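Local coordinates for protein VMS1 (Saccharomyces cerevisiae, PDB 5WHG) that cleaves polypeptidyl-tRNAs downstream of ribosome-associated quality control, releasing incompletely synthesized polypeptides for degradation, at residues A[294-297]-A[298-302]; A[70-73]-A[74-78]. All coordinates share one frame; numbering follows the deposited sequence.

Both contacts run along about two turns of a short helix, where residues four apart in sequence are tied by backbone hydrogen bonds and an aliphatic pair lines the inner face. Interaction 1 belongs to helix 292-302 of the VLRF1 domain, which binds the 60S subunit; interaction 2 to helix 66-76, which carries the zinc ligand His68 of the C2H2 finger. Their centres lie about 20 Å apart. Both helices approach strand 247-255 and meet where Asp302 OD1 lies 3.6 Å from Arg77 NH2, a long, weak approach. The side chain of Asn71 is about 5 Å from the zinc ion. Gln267, the probable active-site residue, lies in the unmodelled 259-289, so its distance to either is unknown.

Interaction 1 of 2, residues A[294-297]-A[298-302]; sequences TDIQ and GVLKD
Most of amphipathic helix 292-302, which packs on the mixed sheet of the VLRF1 domain, is spanned by this contact, with Ile296 and Leu300 brought together one turn apart on the buried face. CG2 of Ile296 lies 4.3 Å from CG of Leu300, a loose aliphatic contact beside the main-chain bond from Leu300 N to Ile296 O (2.9 Å). Leu300 has CG anti to its own carbonyl carbon (chi1 -64°), which brings that branch point within 3.4 Å of Ile296 O. Ile296 and Val299 rest on Phe254 of strand 247-255, while Ile296 also meets Val213 and Leu300 meets Phe211 of strand 207-214. Loop residues Ile325, Phe326 and Val331 add further apolar neighbours. Asp295 carries OD2 to a salt bridge with Arg256 NE, and its carbonyl O accepts Val299 N. Gly298 N bonds to Thr294 O, and Lys301 N donates to Gln297 O at 3.1 Å. One methyl of Val299, CG2, lies 3.6 Å from Asp295 O.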
loop_
_atom_site.group_PDB
_atom_site.type_symbol
_atom_site.label_atom_id
_atom_site.label_comp_id
_atom_site.label_asym_id
_atom_site.label_seq_id
_atom_site.Cartn_x
_atom_site.Cartn_y
_atom_site.Cartn_z
ATOM N N THR A 294 6.539 -20.659 9.867
ATOM C CA THR A 294 5.455 -20.652 10.845
ATOM C C THR A 294 5.309 -19.272 11.482
ATOM O O THR A 294 4.182 -18.774 11.629
ATOM C CB THR A 294 5.656 -21.744 11.914
ATOM O OG1 THR A 294 6.886 -21.531 12.601
ATOM C CG2 THR A 294 5.714 -23.107 11.284
ATOM N N ASP A 295 6.433 -18.635 11.848
ATOM C CA ASP A 295 6.406 -17.242 12.308
ATOM C C ASP A 295 5.597 -16.347 11.371
ATOM O O ASP A 295 4.775 -15.541 11.821
ATOM C CB ASP A 295 7.827 -16.686 12.438
ATOM C CG ASP A 295 8.589 -17.291 13.605
ATOM O OD1 ASP A 295 8.004 -17.429 14.699
ATOM O OD2 ASP A 295 9.776 -17.633 13.427
ATOM N N ILE A 296 5.828 -16.460 10.061
ATOM C CA ILE A 296 5.152 -15.551 9.139
ATOM C C ILE A 296 3.702 -15.956 8.970
ATOM O O ILE A 296 2.803 -15.106 8.942
ATOM C CB ILE A 296 5.887 -15.496 7.787
ATOM C CG1 ILE A 296 7.176 -14.680 7.909
ATOM C CG2 ILE A 296 4.975 -14.914 6.700
ATOM C CD1 ILE A 296 8.191 -14.955 6.804
ATOM N N GLN A 297 3.441 -17.259 8.875
ATOM C CA GLN A 297 2.057 -17.692 8.842
ATOM C C GLN A 297 1.309 -17.254 10.094
ATOM O O GLN A 297 0.095 -17.040 10.041
ATOM C CB GLN A 297 2.001 -19.194 8.638
ATOM C CG GLN A 297 2.440 -19.518 7.242
ATOM C CD GLN A 297 2.325 -20.970 6.879
ATOM O OE1 GLN A 297 2.330 -21.300 5.700
ATOM N NE2 GLN A 297 2.256 -21.854 7.882
ATOM N N GLY A 298 2.016 -17.079 11.210
ATOM C CA GLY A 298 1.383 -16.514 12.391
ATOM C C GLY A 298 0.979 -15.060 12.220
ATOM O O GLY A 298 -0.103 -14.654 12.658
ATOM N N VAL A 299 1.850 -14.249 11.612
ATOM C CA VAL A 299 1.500 -12.854 11.352
ATOM C C VAL A 299 0.331 -12.776 10.386
ATOM O O VAL A 299 -0.545 -11.921 10.530
ATOM C CB VAL A 299 2.705 -12.063 10.811
ATOM C CG1 VAL A 299 2.277 -10.633 10.484
ATOM C CG2 VAL A 299 3.851 -12.055 11.804
ATOM N N LEU A 300 0.286 -13.668 9.393
ATOM C CA LEU A 300 -0.784 -13.576 8.398
ATOM C C LEU A 300 -2.136 -13.906 9.019
ATOM O O LEU A 300 -3.109 -13.171 8.824
ATOM C CB LEU A 300 -0.498 -14.482 7.198
ATOM C CG LEU A 300 0.741 -14.122 6.385
ATOM C CD1 LEU A 300 0.855 -14.966 5.122
ATOM C CD2 LEU A 300 0.755 -12.645 6.065
ATOM N N LYS A 301 -2.210 -14.997 9.790
ATOM C CA LYS A 301 -3.426 -15.280 10.549
ATOM C C LYS A 301 -3.755 -14.124 11.486
ATOM O O LYS A 301 -4.901 -13.669 11.549
ATOM C CB LYS A 301 -3.280 -16.597 11.324
ATOM C CG LYS A 301 -4.431 -16.912 12.298
ATOM C CD LYS A 301 -5.600 -17.685 11.667
ATOM C CE LYS A 301 -5.262 -19.154 11.517
ATOM N NZ LYS A 301 -6.380 -19.945 10.882
ATOM N N ASP A 302 -2.752 -13.591 12.171
ATOM C CA ASP A 302 -3.021 -12.493 13.090
ATOM C C ASP A 302 -3.649 -11.288 12.382
ATOM O O ASP A 302 -4.473 -10.582 12.975
ATOM C CB ASP A 302 -1.726 -12.117 13.795
ATOM C CG ASP A 302 -1.962 -11.487 15.127
ATOM O OD1 ASP A 302 -3.015 -10.822 15.286
ATOM O OD2 ASP A 302 -1.085 -11.653 16.007
#

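Interaction 2 of 2, residues A[70-73]-A[74-78]; sequences MNVK and RNLRG
Val72 and Leu76 form the apolar side of the last turns of helix 66-76, the helix of the C2H2 zinc finger. They lie side by side and point the same way, with CG1 of Val72 3.5 Å from CD1 of Leu76. The torsions bring these methyls together: CG1 of Val72 is opposite its backbone N (chi1 162°), whereas CG of Leu76 is opposite its carbonyl carbon (chi1 -71°).

Main-chain hydrogen bonds hold the turn. Leu76 N meets Val72 O at 2.8 Å, and Arg74 N, Asn75 N and Arg77 N donate to the carbonyls of Met70 (selenomethionine), Asn71 and Lys73. Val72 O also receives a weak second bond from Asn75 N, so two amides share this carbonyl. Aliphatic CB atoms pack against the same carbonyl row, that of Asn75 3.4 Å from Asn71 O. The helix ends after Leu76, where Gly78 takes a positive phi (122°) and its N bonds to Asn75 O at 3.1 Å.

Beyond the turn, Asn71 touches the zinc ligand Cys49. Leu76 meets Leu249 of strand 247-255, and its carbonyl accepts Lys309 NZ; Lys73, Leu76 and Arg77 lie against Tyr306 of helix 304-308, joining the finger helix to the VLRF1 domain.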
loop_
_atom_site.group_PDB
_atom_site.type_symbol
_atom_site.label_atom_id
_atom_site.label_comp_id
_atom_site.label_asym_id
_atom_site.label_seq_id
_atom_site.Cartn_x
_atom_site.Cartn_y
_atom_site.Cartn_z
HETATM N N MSE A 70 -8.523 4.710 15.866
HETATM C CA MSE A 70 -8.858 3.488 16.584
HETATM C C MSE A 70 -10.163 2.891 16.059
HETATM O O MSE A 70 -10.308 1.674 15.980
HETATM C CB MSE A 70 -8.951 3.756 18.084
HETATM C CG MSE A 70 -7.715 4.426 18.655
HETATM SE SE MSE A 70 -7.916 4.965 20.526
HETATM C CE MSE A 70 -7.641 3.212 21.353
ATOM N N ASN A 71 -11.108 3.757 15.689
ATOM C CA ASN A 71 -12.362 3.275 15.123
ATOM C C ASN A 71 -12.153 2.644 13.751
ATOM O O ASN A 71 -12.792 1.636 13.425
ATOM C CB ASN A 71 -13.363 4.415 15.043
ATOM C CG ASN A 71 -14.149 4.551 16.299
ATOM O OD1 ASN A 71 -14.632 3.564 16.838
ATOM N ND2 ASN A 71 -14.271 5.770 16.794
ATOM N N VAL A 72 -11.280 3.232 12.928
ATOM C CA VAL A 72 -10.854 2.564 11.700
ATOM C C VAL A 72 -10.258 1.207 12.038
ATOM O O VAL A 72 -10.637 0.176 11.468
ATOM C CB VAL A 72 -9.845 3.434 10.927
ATOM C CG1 VAL A 72 -9.090 2.581 9.932
ATOM C CG2 VAL A 72 -10.533 4.568 10.200
ATOM N N LYS A 73 -9.309 1.200 12.976
ATOM C CA LYS A 73 -8.685 -0.041 13.417
ATOM C C LYS A 73 -9.731 -1.025 13.935
ATOM O O LYS A 73 -9.778 -2.182 13.506
ATOM C CB LYS A 73 -7.649 0.281 14.493
ATOM C CG LYS A 73 -6.358 -0.487 14.426
ATOM C CD LYS A 73 -5.285 0.308 15.136
ATOM C CE LYS A 73 -3.973 -0.438 15.187
ATOM N NZ LYS A 73 -3.077 0.131 16.248
ATOM N N ARG A 74 -10.607 -0.569 14.838
ATOM C CA ARG A 74 -11.624 -1.460 15.388
ATOM C C ARG A 74 -12.473 -2.085 14.287
ATOM O O ARG A 74 -12.798 -3.273 14.349
ATOM C CB ARG A 74 -12.517 -0.714 16.382
ATOM C CG ARG A 74 -13.985 -1.051 16.197
ATOM C CD ARG A 74 -14.819 -0.904 17.435
ATOM N NE ARG A 74 -16.210 -1.180 17.098
ATOM C CZ ARG A 74 -17.199 -1.158 17.978
ATOM N NH1 ARG A 74 -16.936 -0.881 19.244
ATOM N NH2 ARG A 74 -18.443 -1.415 17.593
ATOM N N ASN A 75 -12.836 -1.308 13.269
ATOM C CA ASN A 75 -13.784 -1.820 12.289
ATOM C C ASN A 75 -13.094 -2.686 11.243
ATOM O O ASN A 75 -13.648 -3.707 10.823
ATOM C CB ASN A 75 -14.545 -0.670 11.631
ATOM C CG ASN A 75 -15.714 -1.156 10.795
ATOM O OD1 ASN A 75 -16.284 -2.223 11.053
ATOM N ND2 ASN A 75 -16.075 -0.384 9.784
ATOM N N LEU A 76 -11.890 -2.295 10.807
ATOM C CA LEU A 76 -11.094 -3.173 9.952
ATOM C C LEU A 76 -10.869 -4.523 10.615
ATOM O O LEU A 76 -11.019 -5.564 9.974
ATOM C CB LEU A 76 -9.753 -2.526 9.630
ATOM C CG LEU A 76 -9.775 -1.337 8.680
ATOM C CD1 LEU A 76 -8.427 -0.656 8.695
ATOM C CD2 LEU A 76 -10.123 -1.817 7.294
ATOM N N ARG A 77 -10.522 -4.519 11.905
ATOM C CA ARG A 77 -10.259 -5.716 12.698
ATOM C C ARG A 77 -11.535 -6.467 13.073
ATOM O O ARG A 77 -11.451 -7.497 13.751
ATOM C CB ARG A 77 -9.459 -5.328 13.958
ATOM C CG ARG A 77 -8.653 -6.458 14.600
ATOM C CD ARG A 77 -7.689 -5.967 15.676
ATOM N NE ARG A 77 -7.098 -7.090 16.410
ATOM C CZ ARG A 77 -5.941 -7.689 16.103
ATOM N NH1 ARG A 77 -5.215 -7.281 15.067
ATOM N NH2 ARG A 77 -5.501 -8.703 16.839
ATOM N N GLY A 78 -12.702 -6.001 12.636
ATOM C CA GLY A 78 -13.949 -6.689 12.924
ATOM C C GLY A 78 -14.978 -5.849 13.668
ATOM O O GLY A 78 -15.128 -5.941 14.891
#